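Local coordinates for protein phenylacetate-coenzyme A ligase (PDB 3LAX) that belongs to the adenylate-forming ligase family and is represented here by a fragment carrying its small C-terminal domain, at residues 12-17 / 78-83; 21-26 / 68-73. One frame throughout, in Å; residues are numbered along the deposited sequence. Where two conformers were deposited one is given.

Interaction 1: 12-17 / 78-83; sequences VNIFPI and ILVTPR
Val-12 and Ile-14 lie on the short strand 12-14 and face the turn that leaves helix 60-78, the backbones coming closest at Ile-14 and Ile-78, whose CA atoms are 6.0 Å apart. Alternate strand residues point the same way, which is why Val-12 and Ile-14 both turn to the contact while the CB of Asn-13, between them, points away. Val-12 and Val-80 meet tip to tip, Val-12 CG2 lying 3.8 Å from Val-80 CG1. The other branch of Val-12, CG1, rests 3.7 Å from Ile-78 O. Ile-14 reaches both partners by dividing its branches: with CG1 beside the backbone N (chi1 -64°) and the chain extended beyond it, CD1 arrives, in the conformers given, 3.5 Å from Val-80 CG2, whereas Ile-14 CG2 touches Ile-78 CG2 at 3.9 Å. Beta-branched residues suit this place, since each offers two carbon arms close to the main chain.

In the alpha/beta C-terminal domain of this family, the contact joins the two-stranded hairpin 7-9/12-14 to the link between helix 60-78 and strand 83-87. Ile-14 and Ile-78 also both touch Met-46 of strand 43-52, so the aliphatic layer continues onto the four-stranded sheet. Leu-79 has positive phi (77°), turning the chain out of the helix and bringing Val-80 round to the hairpin.

The polar main chain is joined through one water, which donates to Asn-13 O at 2.8 Å and to Ile-78 O at 2.9 Å, bridging two carbonyls that could not bond directly to each other.

Interaction 2: 21-26 / 68-73; sequences TILLQF and REITRQ
Apolar packing between Phe-26, Leu-23 and Ile-70 joins the end of helix 16-24, and the turn after it, to the middle of helix 60-78. The methylene CG1 of Ile-70 sits over one face of the Phe-26 ring in a CH-pi contact, 3.9 Å from the ring centroid and 17° off the normal, displaced toward the rim at CZ. The two branches of Ile-70 serve different partners: CG1 takes the ring, while CG2, the branch anti to the backbone N, meets Leu-23 CD2 at 3.6 Å, the side chains crossing at about a right angle. Glu-69 adds its aliphatic part, CG lying at the ring edge 4.0 Å from Phe-26 CE1.

These residues form part of the helical layer that packs on the mixed sheet of this alpha/beta domain. Ile-70 also touches Val-84 and Leu-86 of strand 83-87, and with Leu-23 it meets Leu-29; an isoleucine suits a site enclosed by ring, helix and sheet.

Gln-73 brings both carbon and amide to the interface. In the conformer given, Ile-22 CD1 lies against its backbone, 3.6 Å from Gln-73 O, and the amide approaches Phe-26 obliquely, its plane 32° from that of the ring, with Gln-73 NE2 3.6 Å from Phe-26 CZ.

Hydrogen bonding orients this amide. Gln-73 NE2 donates almost straight (178°) to Glu-69 OE2 at 2.8 Å, on the anti side of the carboxylate, while OE1 accepts from a water that also donates to Ile-22 O. The amide is thus held at both ends. The other carboxylate oxygen, Glu-69 OE1, forms a salt bridge with Arg-72 in the conformer modelled here, through hydrogen bonds of weak geometry, giving the carboxylate a neutral donor on one oxygen and a cationic one on the other.

The centres of interaction 1 and interaction 2 lie about 12 Å apart, and both draw on helix 16-24: segment 12-17 runs into its start and 21-26 includes its end. On the other side, 68-73 is part of helix 60-78, and segment 78-83 takes the chain from the end of that helix toward strand 83-87. Along the sequence the order is 12-17, 21-26, 68-73, 78-83, so the chain makes interaction 2 between the two halves of interaction 1. The contacts touch where Thr-81 and Pro-82 pack on Thr-71. Together they tie the hairpin and both helices to one another on one part of the C-terminal domain.

Interaction 1: 12-17 / 78-83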
loop_
_atom_site.group_PDB
_atom_site.type_symbol
_atom_site.label_atom_id
_atom_site.label_comp_id
_atom_site.label_asym_id
_atom_site.label_seq_id
_atom_site.Cartn_x
_atom_site.Cartn_y
_atom_site.Cartn_z
ATOM N N VAL A 12 9.488 13.415 -2.154
ATOM C CA VAL A 12 9.060 12.757 -3.386
ATOM C C VAL A 12 7.548 12.846 -3.574
ATOM O O VAL A 12 6.778 12.383 -2.725
ATOM C CB VAL A 12 9.492 11.264 -3.410
ATOM C CG1 VAL A 12 9.044 10.592 -4.703
ATOM C CG2 VAL A 12 11.005 11.130 -3.212
ATOM N N ASN A 13 7.117 13.440 -4.683
ATOM C CA ASN A 13 5.699 13.514 -4.995
ATOM C C ASN A 13 5.224 12.167 -5.503
ATOM O O ASN A 13 5.827 11.590 -6.406
ATOM C CB ASN A 13 5.418 14.579 -6.062
ATOM C CG ASN A 13 5.617 15.983 -5.552
ATOM O OD1 ASN A 13 4.849 16.886 -5.884
ATOM N ND2 ASN A 13 6.643 16.179 -4.738
ATOM N N ILE A 14 4.132 11.678 -4.932
ATOM C CA ILE A 14 3.583 10.374 -5.283
ATOM C C ILE A 14 2.080 10.464 -5.501
ATOM O O ILE A 14 1.371 11.048 -4.684
ATOM C CB ILE A 14 3.853 9.361 -4.153
ATOM C CG1 ILE A 14 5.356 9.140 -3.987
ATOM C CG2 ILE A 14 3.144 8.033 -4.418
ATOM C CD1 ILE A 14 5.710 8.368 -2.744
ATOM N N PHE A 15 1.597 9.882 -6.591
ATOM C CA PHE A 15 0.169 9.813 -6.842
ATOM C C PHE A 15 -0.329 8.440 -6.425
ATOM O O PHE A 15 0.044 7.439 -7.023
ATOM C CB PHE A 15 -0.135 10.070 -8.317
ATOM C CG PHE A 15 0.137 11.468 -8.741
ATOM C CD1 PHE A 15 -0.843 12.442 -8.622
ATOM C CD2 PHE A 15 1.377 11.819 -9.238
ATOM C CE1 PHE A 15 -0.595 13.744 -9.009
ATOM C CE2 PHE A 15 1.637 13.120 -9.626
ATOM C CZ PHE A 15 0.649 14.083 -9.508
ATOM N N PRO A 16 -1.168 8.393 -5.387
ATOM C CA PRO A 16 -1.650 7.107 -4.879
ATOM C C PRO A 16 -2.345 6.262 -5.945
ATOM O O PRO A 16 -2.350 5.033 -5.825
ATOM C CB PRO A 16 -2.628 7.506 -3.768
ATOM C CG PRO A 16 -2.159 8.868 -3.322
ATOM C CD PRO A 16 -1.646 9.531 -4.576
ATOM N N ILE A 17 -2.898 6.877 -6.984
ATOM C CA ILE A 17 -3.528 6.073 -8.021
ATOM C C ILE A 17 -2.511 5.109 -8.677
ATOM O O ILE A 17 -2.887 4.030 -9.139
ATOM C CB ILE A 17 -4.261 6.951 -9.079
ATOM C CG1 ILE A 17 -5.299 6.129 -9.835
ATOM C CG2 ILE A 17 -3.272 7.631 -10.028
ATOM C CD1 ILE A 17 -4.726 5.223 -10.887
ATOM N N ILE A 78 6.822 4.374 -7.851
ATOM C CA ILE A 78 6.720 5.579 -7.012
ATOM C C ILE A 78 8.062 6.120 -6.524
ATOM O O ILE A 78 8.133 7.258 -6.058
ATOM C CB ILE A 78 5.735 5.379 -5.838
ATOM C CG1 ILE A 78 6.309 4.397 -4.812
ATOM C CG2 ILE A 78 4.376 4.926 -6.374
ATOM C CD1 ILE A 78 5.386 4.138 -3.629
ATOM N N LEU A 79 9.116 5.310 -6.639
ATOM C CA LEU A 79 10.495 5.758 -6.397
ATOM C C LEU A 79 10.858 5.896 -4.920
ATOM O O LEU A 79 11.833 6.562 -4.558
ATOM C CB LEU A 79 10.798 7.061 -7.155
ATOM C CG LEU A 79 10.489 7.052 -8.650
ATOM C CD1 LEU A 79 10.877 8.402 -9.296
ATOM C CD2 LEU A 79 11.212 5.931 -9.345
ATOM N N VAL A 80 10.041 5.292 -4.071
ATOM C CA VAL A 80 10.408 5.100 -2.679
ATOM C C VAL A 80 9.916 3.718 -2.312
ATOM O O VAL A 80 9.011 3.188 -2.949
ATOM C CB VAL A 80 9.793 6.150 -1.740
ATOM C CG1 VAL A 80 10.350 7.550 -2.052
ATOM C CG2 VAL A 80 8.284 6.123 -1.832
ATOM N N THR A 81 10.556 3.109 -1.323
ATOM C CA THR A 81 10.189 1.751 -0.940
ATOM C C THR A 81 9.128 1.770 0.149
ATOM O O THR A 81 9.383 2.241 1.256
ATOM C CB THR A 81 11.413 0.981 -0.435
ATOM O OG1 THR A 81 12.408 0.955 -1.464
ATOM C CG2 THR A 81 11.037 -0.446 -0.066
ATOM N N PRO A 82 7.921 1.265 -0.161
ATOM C CA PRO A 82 6.916 1.186 0.896
ATOM C C PRO A 82 7.076 -0.104 1.675
ATOM O O PRO A 82 7.684 -1.064 1.187
ATOM C CB PRO A 82 5.610 1.130 0.113
ATOM C CG PRO A 82 5.986 0.369 -1.142
ATOM C CD PRO A 82 7.421 0.730 -1.443
ATOM N N ARG A 83 6.540 -0.117 2.884
ATOM C CA ARG A 83 6.397 -1.373 3.609
ATOM C C ARG A 83 5.063 -1.989 3.219
ATOM O O ARG A 83 4.017 -1.429 3.503
ATOM C CB ARG A 83 6.464 -1.149 5.117
ATOM C CG ARG A 83 6.205 -2.406 5.928
ATOM C CD ARG A 83 7.111 -3.551 5.499
ATOM N NE ARG A 83 7.733 -4.214 6.641
ATOM C CZ ARG A 83 7.101 -5.053 7.459
ATOM N NH1 ARG A 83 5.817 -5.332 7.267
ATOM N NH2 ARG A 83 7.752 -5.607 8.475
HETATM O O HOH W 1 6.757 9.255 -7.586
#

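Interaction 2: 21-26 / 68-73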
loop_
_atom_site.group_PDB
_atom_site.type_symbol
_atom_site.label_atom_id
_atom_site.label_comp_id
_atom_site.label_asym_id
_atom_site.label_seq_id
_atom_site.Cartn_x
_atom_site.Cartn_y
_atom_site.Cartn_z
ATOM N N THR A 21 -3.205 1.117 -9.209
ATOM C CA THR A 21 -3.132 0.465 -10.514
ATOM C C THR A 21 -2.267 -0.793 -10.480
ATOM O O THR A 21 -2.626 -1.837 -11.052
ATOM C CB THR A 21 -2.592 1.445 -11.554
ATOM O OG1 THR A 21 -3.513 2.533 -11.666
ATOM C CG2 THR A 21 -2.445 0.766 -12.909
ATOM N N ILE A 22 -1.126 -0.692 -9.814
ATOM C CA ILE A 22 -0.239 -1.836 -9.670
ATOM C C ILE A 22 -0.888 -2.964 -8.865
ATOM O O ILE A 22 -0.848 -4.128 -9.279
ATOM C CB ILE A 22 1.108 -1.415 -9.060
ATOM C CG1 ILE A 22 1.966 -0.752 -10.140
ATOM C CG2 ILE A 22 1.830 -2.609 -8.460
ATOM C CD1 ILE A 22 3.092 0.098 -9.616
ATOM N N LEU A 23 -1.506 -2.624 -7.733
ATOM C CA LEU A 23 -2.163 -3.628 -6.889
ATOM C C LEU A 23 -3.284 -4.357 -7.617
ATOM O O LEU A 23 -3.489 -5.566 -7.413
ATOM C CB LEU A 23 -2.715 -2.984 -5.619
ATOM C CG LEU A 23 -1.689 -2.346 -4.682
ATOM C CD1 LEU A 23 -2.385 -1.720 -3.486
ATOM C CD2 LEU A 23 -0.638 -3.386 -4.248
ATOM N N LEU A 24 -4.030 -3.634 -8.444
ATOM C CA LEU A 24 -5.195 -4.222 -9.104
ATOM C C LEU A 24 -4.863 -5.376 -10.034
ATOM O O LEU A 24 -5.718 -6.219 -10.307
ATOM C CB LEU A 24 -5.950 -3.170 -9.900
ATOM C CG LEU A 24 -7.045 -2.406 -9.182
ATOM C CD1 LEU A 24 -7.506 -1.269 -10.080
ATOM C CD2 LEU A 24 -8.210 -3.331 -8.799
ATOM N N GLN A 25 -3.639 -5.421 -10.537
ATOM C CA GLN A 25 -3.256 -6.447 -11.505
ATOM C C GLN A 25 -3.023 -7.817 -10.877
ATOM O O GLN A 25 -2.984 -8.827 -11.587
ATOM C CB GLN A 25 -2.017 -6.027 -12.303
ATOM C CG GLN A 25 -2.320 -5.201 -13.551
ATOM C CD GLN A 25 -3.272 -5.901 -14.513
ATOM O OE1 GLN A 25 -2.915 -6.892 -15.156
ATOM N NE2 GLN A 25 -4.488 -5.377 -14.622
ATOM N N PHE A 26 -2.873 -7.863 -9.550
ATOM C CA PHE A 26 -2.613 -9.135 -8.854
ATOM C C PHE A 26 -3.883 -9.916 -8.542
ATOM O O PHE A 26 -4.737 -9.451 -7.776
ATOM C CB PHE A 26 -1.850 -8.910 -7.544
ATOM C CG PHE A 26 -0.427 -8.460 -7.731
ATOM C CD1 PHE A 26 0.609 -9.380 -7.728
ATOM C CD2 PHE A 26 -0.127 -7.117 -7.927
ATOM C CE1 PHE A 26 1.918 -8.975 -7.884
ATOM C CE2 PHE A 26 1.182 -6.701 -8.090
ATOM C CZ PHE A 26 2.211 -7.628 -8.076
ATOM N N ARG A 68 7.119 -9.529 -1.753
ATOM C CA ARG A 68 8.355 -9.059 -2.386
ATOM C C ARG A 68 8.076 -8.479 -3.770
ATOM O O ARG A 68 8.571 -7.397 -4.114
ATOM C CB ARG A 68 9.340 -10.226 -2.487
ATOM C CG ARG A 68 10.618 -9.983 -3.285
ATOM C CD ARG A 68 11.238 -11.359 -3.636
ATOM N NE ARG A 68 12.616 -11.283 -4.118
ATOM C CZ ARG A 68 13.300 -12.307 -4.624
ATOM N NH1 ARG A 68 12.736 -13.504 -4.740
ATOM N NH2 ARG A 68 14.553 -12.134 -5.022
ATOM N N GLU A 69 7.281 -9.176 -4.568
ATOM C CA GLU A 69 6.997 -8.713 -5.925
ATOM C C GLU A 69 6.204 -7.408 -5.920
ATOM O O GLU A 69 6.480 -6.498 -6.712
ATOM C CB GLU A 69 6.254 -9.795 -6.715
ATOM C CG GLU A 69 5.845 -9.358 -8.122
ATOM C CD GLU A 69 7.022 -9.021 -9.041
ATOM O OE1 GLU A 69 8.199 -9.292 -8.705
ATOM O OE2 GLU A 69 6.753 -8.488 -10.129
ATOM N N ILE A 70 5.231 -7.290 -5.030
ATOM C CA ILE A 70 4.467 -6.044 -4.912
ATOM C C ILE A 70 5.396 -4.896 -4.515
ATOM O O ILE A 70 5.337 -3.792 -5.082
ATOM C CB ILE A 70 3.314 -6.177 -3.882
ATOM C CG1 ILE A 70 2.280 -7.202 -4.368
ATOM C CG2 ILE A 70 2.652 -4.817 -3.634
ATOM C CD1 ILE A 70 1.397 -7.793 -3.262
ATOM N N THR A 71 6.260 -5.150 -3.537
ATOM C CA THR A 71 7.192 -4.128 -3.060
ATOM C C THR A 71 8.090 -3.635 -4.200
ATOM O O THR A 71 8.285 -2.428 -4.385
ATOM C CB THR A 71 8.047 -4.652 -1.896
ATOM O OG1 THR A 71 7.179 -5.102 -0.847
ATOM C CG2 THR A 71 8.953 -3.557 -1.339
ATOM N N ARG A 72 8.622 -4.575 -4.967
ATOM C CA ARG A 72 9.491 -4.281 -6.103
ATOM C C ARG A 72 8.771 -3.408 -7.130
ATOM O O ARG A 72 9.283 -2.379 -7.572
ATOM C CB ARG A 72 9.893 -5.615 -6.742
ATOM C CG ARG A 72 11.081 -5.596 -7.679
ATOM C CD ARG A 72 11.685 -7.006 -7.764
ATOM N NE ARG A 72 10.702 -8.051 -7.470
ATOM C CZ ARG A 72 11.005 -9.248 -6.973
ATOM N NH1 ARG A 72 12.267 -9.548 -6.708
ATOM N NH2 ARG A 72 10.045 -10.147 -6.736
ATOM N N GLN A 73 7.570 -3.828 -7.517
ATOM C CA GLN A 73 6.811 -3.083 -8.521
ATOM C C GLN A 73 6.446 -1.691 -8.030
ATOM O O GLN A 73 6.513 -0.719 -8.800
ATOM C CB GLN A 73 5.551 -3.832 -8.943
ATOM C CG GLN A 73 5.838 -5.040 -9.831
ATOM C CD GLN A 73 4.579 -5.578 -10.463
ATOM O OE1 GLN A 73 3.623 -4.837 -10.692
ATOM N NE2 GLN A 73 4.557 -6.878 -10.729
HETATM O O HOH W 2 0.956 -4.943 -11.286
#